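Local coordinates for protein putative ABC transporter (Thermobispora bispora, PDB 4PE6) that probably serves an ABC transporter as its solute-binding protein, holding a small polyhydroxylated sugar-acid ligand in the cleft between two lobes, at residues L85-A90 against P97-A102; D113-A118 against I123-F128. All coordinates share one frame; numbering follows the deposited sequence.

Both interactions are built on the sheet of one lobe of a periplasmic binding protein, their centres about 13 Å apart; the second runs on toward the other lobe at Phe-128. They follow one another along the chain: interaction 1 sets helix 96-104 against strand 84-88, and after strand 108-112 interaction 2 brings the next loop against strand 122-126. Strands 84-88, 108-112 and 122-126 are successive parallel members of one sheet. The two contacts touch: Pro-89 packs on Ser-114, and Ile-99 reaches Ile-116 and Ala-118, so the apolar layer under the helix runs on into loop 113-118. At the ligand end Asn-88, its ND2 probably hydrogen-bonded to OD2 of ligand-binding Asp-113, is placed to act as a second-shell residue.

Interaction 1: residues L85-A90 against P97-A102; sequences LLINPA and PVIQQA
The first half of a beta-alpha-beta crossover is formed here, with helix 96-104 lying over the sheet between parallel strands 84-88 and 108-112. Ile-87 and Ile-99 make the main contact: the end methyl CD1 of Ile-87 presses on CG1 of Ile-99 at 3.6 Å, and it lies 4.0 Å from CD1 of Ile-99. The two side chains cross obliquely, so a methyl of the strand residue rests against the flank of the helix residue. At Ile-99 the first bond does not aim straight at the strand; with CG1 anti to the carbonyl carbon (chi1 -74°) and the chain extended beyond it (chi2 170°), the CG1-CD1 branch closes the distance. One turn along the helix from Ile-99, CB of Ala-102 meets CD2 of Leu-85 at 4.3 Å, a looser touch. The small alanine faces the strand, which is consistent with the close approach of the helix backbone here, 8.0 Å between the CA atoms of Leu-85 and Ala-102.

Both pairs are buried and wholly apolar; the area shared is modest, 124 Å², and neighbours add to the layer. Val-109 of strand 108-112 meets both Ile-87 and Ala-102, while Ile-74 of helix 67-78 touches Leu-85. As alternate residues of a strand, Leu-85 and Ile-87 both face the helix, an arrangement typical of the parallel alpha/beta lobe of periplasmic binding proteins.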
loop_
_atom_site.group_PDB
_atom_site.type_symbol
_atom_site.label_atom_id
_atom_site.label_comp_id
_atom_site.label_asym_id
_atom_site.label_seq_id
_atom_site.Cartn_x
_atom_site.Cartn_y
_atom_site.Cartn_z
ATOM N N LEU A 85 -15.901 3.468 -11.156
ATOM C CA LEU A 85 -14.659 4.170 -11.065
ATOM C C LEU A 85 -13.979 3.745 -9.766
ATOM O O LEU A 85 -14.567 3.872 -8.674
ATOM C CB LEU A 85 -14.929 5.684 -11.073
ATOM C CG LEU A 85 -13.706 6.568 -10.902
ATOM C CD1 LEU A 85 -12.718 6.398 -12.061
ATOM C CD2 LEU A 85 -14.156 8.026 -10.750
ATOM N N LEU A 86 -12.783 3.176 -9.887
ATOM C CA LEU A 86 -11.977 2.790 -8.730
ATOM C C LEU A 86 -10.916 3.837 -8.501
ATOM O O LEU A 86 -10.198 4.229 -9.449
ATOM C CB LEU A 86 -11.305 1.430 -8.959
ATOM C CG LEU A 86 -12.179 0.337 -9.583
ATOM C CD1 LEU A 86 -11.424 -0.983 -9.684
ATOM C CD2 LEU A 86 -13.461 0.140 -8.815
ATOM N N ILE A 87 -10.796 4.312 -7.266
ATOM C CA ILE A 87 -9.914 5.461 -7.025
ATOM C C ILE A 87 -8.928 5.215 -5.898
ATOM O O ILE A 87 -9.332 4.900 -4.762
ATOM C CB ILE A 87 -10.686 6.752 -6.682
ATOM C CG1 ILE A 87 -11.696 7.077 -7.762
ATOM C CG2 ILE A 87 -9.699 7.897 -6.445
ATOM C CD1 ILE A 87 -12.606 8.224 -7.383
ATOM N N ASN A 88 -7.637 5.347 -6.205
ATOM C CA ASN A 88 -6.620 5.469 -5.165
ATOM C C ASN A 88 -6.283 6.959 -5.062
ATOM O O ASN A 88 -5.560 7.540 -5.914
ATOM C CB ASN A 88 -5.403 4.610 -5.444
ATOM C CG ASN A 88 -4.457 4.515 -4.246
ATOM O OD1 ASN A 88 -4.283 5.481 -3.517
ATOM N ND2 ASN A 88 -3.838 3.349 -4.052
ATOM N N PRO A 89 -6.822 7.603 -4.029
ATOM C CA PRO A 89 -6.792 9.060 -4.007
ATOM C C PRO A 89 -5.475 9.658 -3.593
ATOM O O PRO A 89 -4.837 9.196 -2.639
ATOM C CB PRO A 89 -7.911 9.418 -3.011
ATOM C CG PRO A 89 -7.988 8.264 -2.118
ATOM C CD PRO A 89 -7.587 7.044 -2.903
ATOM N N ALA A 90 -5.064 10.690 -4.318
ATOM C CA ALA A 90 -3.835 11.412 -4.005
ATOM C C ALA A 90 -3.973 12.214 -2.697
ATOM O O ALA A 90 -2.984 12.366 -1.971
ATOM C CB ALA A 90 -3.465 12.350 -5.153
ATOM N N PRO A 97 -15.279 16.687 -4.482
ATOM C CA PRO A 97 -16.257 17.198 -5.456
ATOM C C PRO A 97 -16.364 16.323 -6.712
ATOM O O PRO A 97 -17.460 16.036 -7.162
ATOM C CB PRO A 97 -15.729 18.601 -5.777
ATOM C CG PRO A 97 -15.024 19.015 -4.512
ATOM C CD PRO A 97 -14.368 17.750 -4.021
ATOM N N VAL A 98 -15.246 15.867 -7.260
ATOM C CA VAL A 98 -15.328 15.084 -8.486
ATOM C C VAL A 98 -15.891 13.704 -8.204
ATOM O O VAL A 98 -16.536 13.119 -9.069
ATOM C CB VAL A 98 -13.998 15.016 -9.267
ATOM C CG1 VAL A 98 -13.007 14.064 -8.620
ATOM C CG2 VAL A 98 -14.262 14.615 -10.713
ATOM N N ILE A 99 -15.674 13.197 -6.992
ATOM C CA ILE A 99 -16.275 11.921 -6.595
ATOM C C ILE A 99 -17.783 12.093 -6.587
ATOM O O ILE A 99 -18.509 11.257 -7.115
ATOM C CB ILE A 99 -15.704 11.391 -5.261
ATOM C CG1 ILE A 99 -14.279 10.854 -5.489
ATOM C CG2 ILE A 99 -16.588 10.305 -4.671
ATOM C CD1 ILE A 99 -13.526 10.515 -4.211
ATOM N N GLN A 100 -18.259 13.196 -6.023
ATOM C CA GLN A 100 -19.693 13.449 -6.018
ATOM C C GLN A 100 -20.227 13.655 -7.436
ATOM O O GLN A 100 -21.345 13.260 -7.739
ATOM C CB GLN A 100 -20.026 14.632 -5.123
ATOM C CG GLN A 100 -21.524 14.858 -4.929
ATOM C CD GLN A 100 -22.181 13.721 -4.190
ATOM O OE1 GLN A 100 -21.829 13.437 -3.053
ATOM N NE2 GLN A 100 -23.132 13.056 -4.832
ATOM N N GLN A 101 -19.419 14.256 -8.312
ATOM C CA GLN A 101 -19.798 14.445 -9.706
ATOM C C GLN A 101 -19.979 13.089 -10.395
ATOM O O GLN A 101 -20.946 12.874 -11.150
ATOM C CB GLN A 101 -18.737 15.299 -10.434
ATOM C CG GLN A 101 -19.018 15.534 -11.914
ATOM C CD GLN A 101 -17.889 16.235 -12.637
ATOM O OE1 GLN A 101 -17.142 17.014 -12.045
ATOM N NE2 GLN A 101 -17.763 15.964 -13.938
ATOM N N ALA A 102 -19.045 12.174 -10.144
ATOM C CA ALA A 102 -19.141 10.826 -10.665
ATOM C C ALA A 102 -20.424 10.138 -10.189
ATOM O O ALA A 102 -21.148 9.569 -10.989
ATOM C CB ALA A 102 -17.917 10.007 -10.273
#

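Interaction 2: residues D113-A118 against I123-F128. With LTH ((2R,3S)-2,3,4-trihydroxybutanoic acid), chain C.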
loop_
_atom_site.group_PDB
_atom_site.type_symbol
_atom_site.label_atom_id
_atom_site.label_comp_id
_atom_site.label_asym_id
_atom_site.label_seq_id
_atom_site.Cartn_x
_atom_site.Cartn_y
_atom_site.Cartn_z
ATOM N N ASP A 113 -7.536 1.517 -0.983
ATOM C CA ASP A 113 -6.244 1.795 -0.372
ATOM C C ASP A 113 -6.212 3.180 0.252
ATOM O O ASP A 113 -5.195 3.886 0.194
ATOM C CB ASP A 113 -5.127 1.649 -1.421
ATOM C CG ASP A 113 -3.738 1.774 -0.823
ATOM O OD1 ASP A 113 -3.502 1.159 0.227
ATOM O OD2 ASP A 113 -2.881 2.490 -1.414
ATOM N N SER A 114 -7.345 3.556 0.846
ATOM C CA SER A 114 -7.525 4.827 1.526
ATOM C C SER A 114 -8.911 4.841 2.158
ATOM O O SER A 114 -9.808 4.107 1.727
ATOM C CB SER A 114 -7.426 6.008 0.575
ATOM O OG SER A 114 -6.065 6.381 0.355
ATOM N N ALA A 115 -9.061 5.705 3.152
ATOM C CA ALA A 115 -10.350 5.999 3.771
ATOM C C ALA A 115 -10.541 7.505 3.719
ATOM O O ALA A 115 -9.751 8.247 4.298
ATOM C CB ALA A 115 -10.339 5.547 5.210
ATOM N N ILE A 116 -11.574 7.965 3.046
ATOM C CA ILE A 116 -11.851 9.394 2.992
ATOM C C ILE A 116 -13.329 9.625 3.193
ATOM O O ILE A 116 -14.133 8.714 3.041
ATOM C CB ILE A 116 -11.415 10.042 1.652
ATOM C CG1 ILE A 116 -12.210 9.482 0.465
ATOM C CG2 ILE A 116 -9.933 9.825 1.422
ATOM C CD1 ILE A 116 -11.692 9.949 -0.887
ATOM N N ASP A 117 -13.670 10.863 3.513
ATOM C CA ASP A 117 -15.027 11.244 3.789
ATOM C C ASP A 117 -15.729 11.646 2.482
ATOM O O ASP A 117 -15.969 12.811 2.228
ATOM C CB ASP A 117 -15.007 12.396 4.809
ATOM C CG ASP A 117 -16.377 12.858 5.176
ATOM O OD1 ASP A 117 -17.359 12.249 4.699
ATOM O OD2 ASP A 117 -16.473 13.843 5.934
ATOM N N ALA A 118 -16.010 10.662 1.641
ATOM C CA ALA A 118 -16.722 10.873 0.384
ATOM C C ALA A 118 -17.969 10.019 0.469
ATOM O O ALA A 118 -17.926 8.828 0.153
ATOM C CB ALA A 118 -15.852 10.479 -0.796
ATOM N N ILE A 123 -15.706 2.566 0.544
ATOM C CA ILE A 123 -14.307 2.494 0.957
ATOM C C ILE A 123 -13.841 1.028 1.166
ATOM O O ILE A 123 -14.449 0.255 1.935
ATOM C CB ILE A 123 -14.068 3.292 2.251
ATOM C CG1 ILE A 123 -13.966 4.811 1.995
ATOM C CG2 ILE A 123 -12.741 2.875 2.888
ATOM C CD1 ILE A 123 -15.044 5.437 1.137
ATOM N N LEU A 124 -12.731 0.674 0.521
ATOM C CA LEU A 124 -12.105 -0.624 0.704
ATOM C C LEU A 124 -10.639 -0.374 0.993
ATOM O O LEU A 124 -9.905 0.082 0.130
ATOM C CB LEU A 124 -12.260 -1.495 -0.537
ATOM C CG LEU A 124 -11.877 -2.970 -0.334
ATOM C CD1 LEU A 124 -12.632 -3.819 -1.339
ATOM C CD2 LEU A 124 -10.359 -3.231 -0.438
ATOM N N GLN A 125 -10.232 -0.662 2.215
ATOM C CA GLN A 125 -8.916 -0.274 2.701
ATOM C C GLN A 125 -8.193 -1.435 3.359
ATOM O O GLN A 125 -8.676 -2.570 3.354
ATOM C CB GLN A 125 -9.069 0.919 3.661
ATOM C CG GLN A 125 -9.737 0.565 4.991
ATOM C CD GLN A 125 -9.713 1.730 5.938
ATOM O OE1 GLN A 125 -10.713 2.394 6.115
ATOM N NE2 GLN A 125 -8.546 2.020 6.512
ATOM N N ASN A 126 -7.027 -1.151 3.911
ATOM C CA ASN A 126 -6.356 -2.033 4.836
ATOM C C ASN A 126 -6.208 -1.268 6.141
ATOM O O ASN A 126 -6.349 -0.033 6.176
ATOM C CB ASN A 126 -4.934 -2.404 4.346
ATOM C CG ASN A 126 -4.887 -3.491 3.258
ATOM O OD1 ASN A 126 -3.783 -3.869 2.834
ATOM N ND2 ASN A 126 -6.032 -3.946 2.762
ATOM N N SER A 127 -5.849 -1.975 7.203
ATOM C CA SER A 127 -5.504 -1.286 8.474
ATOM C C SER A 127 -4.103 -0.671 8.409
ATOM O O SER A 127 -3.098 -1.327 8.671
ATOM C CB SER A 127 -5.583 -2.204 9.677
ATOM O OG SER A 127 -5.146 -1.505 10.831
ATOM N N PHE A 128 -4.062 0.615 8.106
ATOM C CA PHE A 128 -2.806 1.348 8.088
ATOM C C PHE A 128 -2.218 1.443 9.482
ATOM O O PHE A 128 -1.002 1.391 9.642
ATOM C CB PHE A 128 -3.001 2.696 7.422
ATOM C CG PHE A 128 -3.665 2.583 6.092
ATOM C CD1 PHE A 128 -3.079 1.809 5.085
ATOM C CD2 PHE A 128 -4.887 3.163 5.852
ATOM C CE1 PHE A 128 -3.704 1.658 3.858
ATOM C CE2 PHE A 128 -5.501 3.025 4.627
ATOM C CZ PHE A 128 -4.919 2.264 3.634
HETATM O O1 LTH C . 2.958 1.897 -0.654
HETATM C C1 LTH C . 1.992 2.548 -1.198
HETATM O O LTH C . 2.066 3.245 -2.232
HETATM C C2 LTH C . 0.577 2.396 -0.589
HETATM O O2 LTH C . -0.382 3.233 -1.284
HETATM C C3 LTH C . 0.545 2.787 0.873
HETATM O O3 LTH C . 0.973 4.139 1.022
HETATM C C4 LTH C . -0.904 2.674 1.388
HETATM O O4 LTH C . -1.246 1.265 1.316
#
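Asp-113 is the unusual feature of this contact: its backbone, in the left-handed helical region, is tied to Leu-124 while both oxygens of its carboxylate hold the bound trihydroxybutanoic acid. It stands in the loop after strand 108-112, at the C-terminal ends of the parallel strands, where ligand sites of periplasmic binding proteins are found. Asp-113 N donates to Leu-124 O over 3.0 Å; the donor lies in the carbonyl plane, although the N-H is bent at 138°. With CG anti to the backbone N (chi1 -174°), the carboxylate reaches the ligand, and OD1 accepts from LTH O4 at 2.5 Å while OD2 accepts from LTH O2 at 2.6 Å. Gln-263 NE2 bonds to OD1 and Asn-88 ND2 to OD2, so each oxygen has a protein donor besides its ligand hydroxyl, which would fix the rotation of the carboxylate. A leucine in place of Asp-113 would probably leave both ligand hydroxyls without their acceptors and the amides of Asn-88 and Gln-263 without a mate.

Phe-128 walls the site. Its ring turns an edge to Asp-113 OD1 and to Ser-114 N, while Asn-126 O sits over the centre of one face, 3.4 Å above the plane. Farther from the ligand, Ile-123 CG2 packs on Ala-115 and lies 3.4 Å from Ser-114 O, a buried carbonyl oxygen for which the model holds no hydrogen-bond partner. Gln-125 runs extended alongside Ala-115, its OE1 3.3 Å from the CB methyl of Ala-115, and its NE2 donates to Asn-126 O at 3.0 Å, the acceptor near the amide plane of Gln-125 but the donor standing above the carbonyl plane of Asn-126.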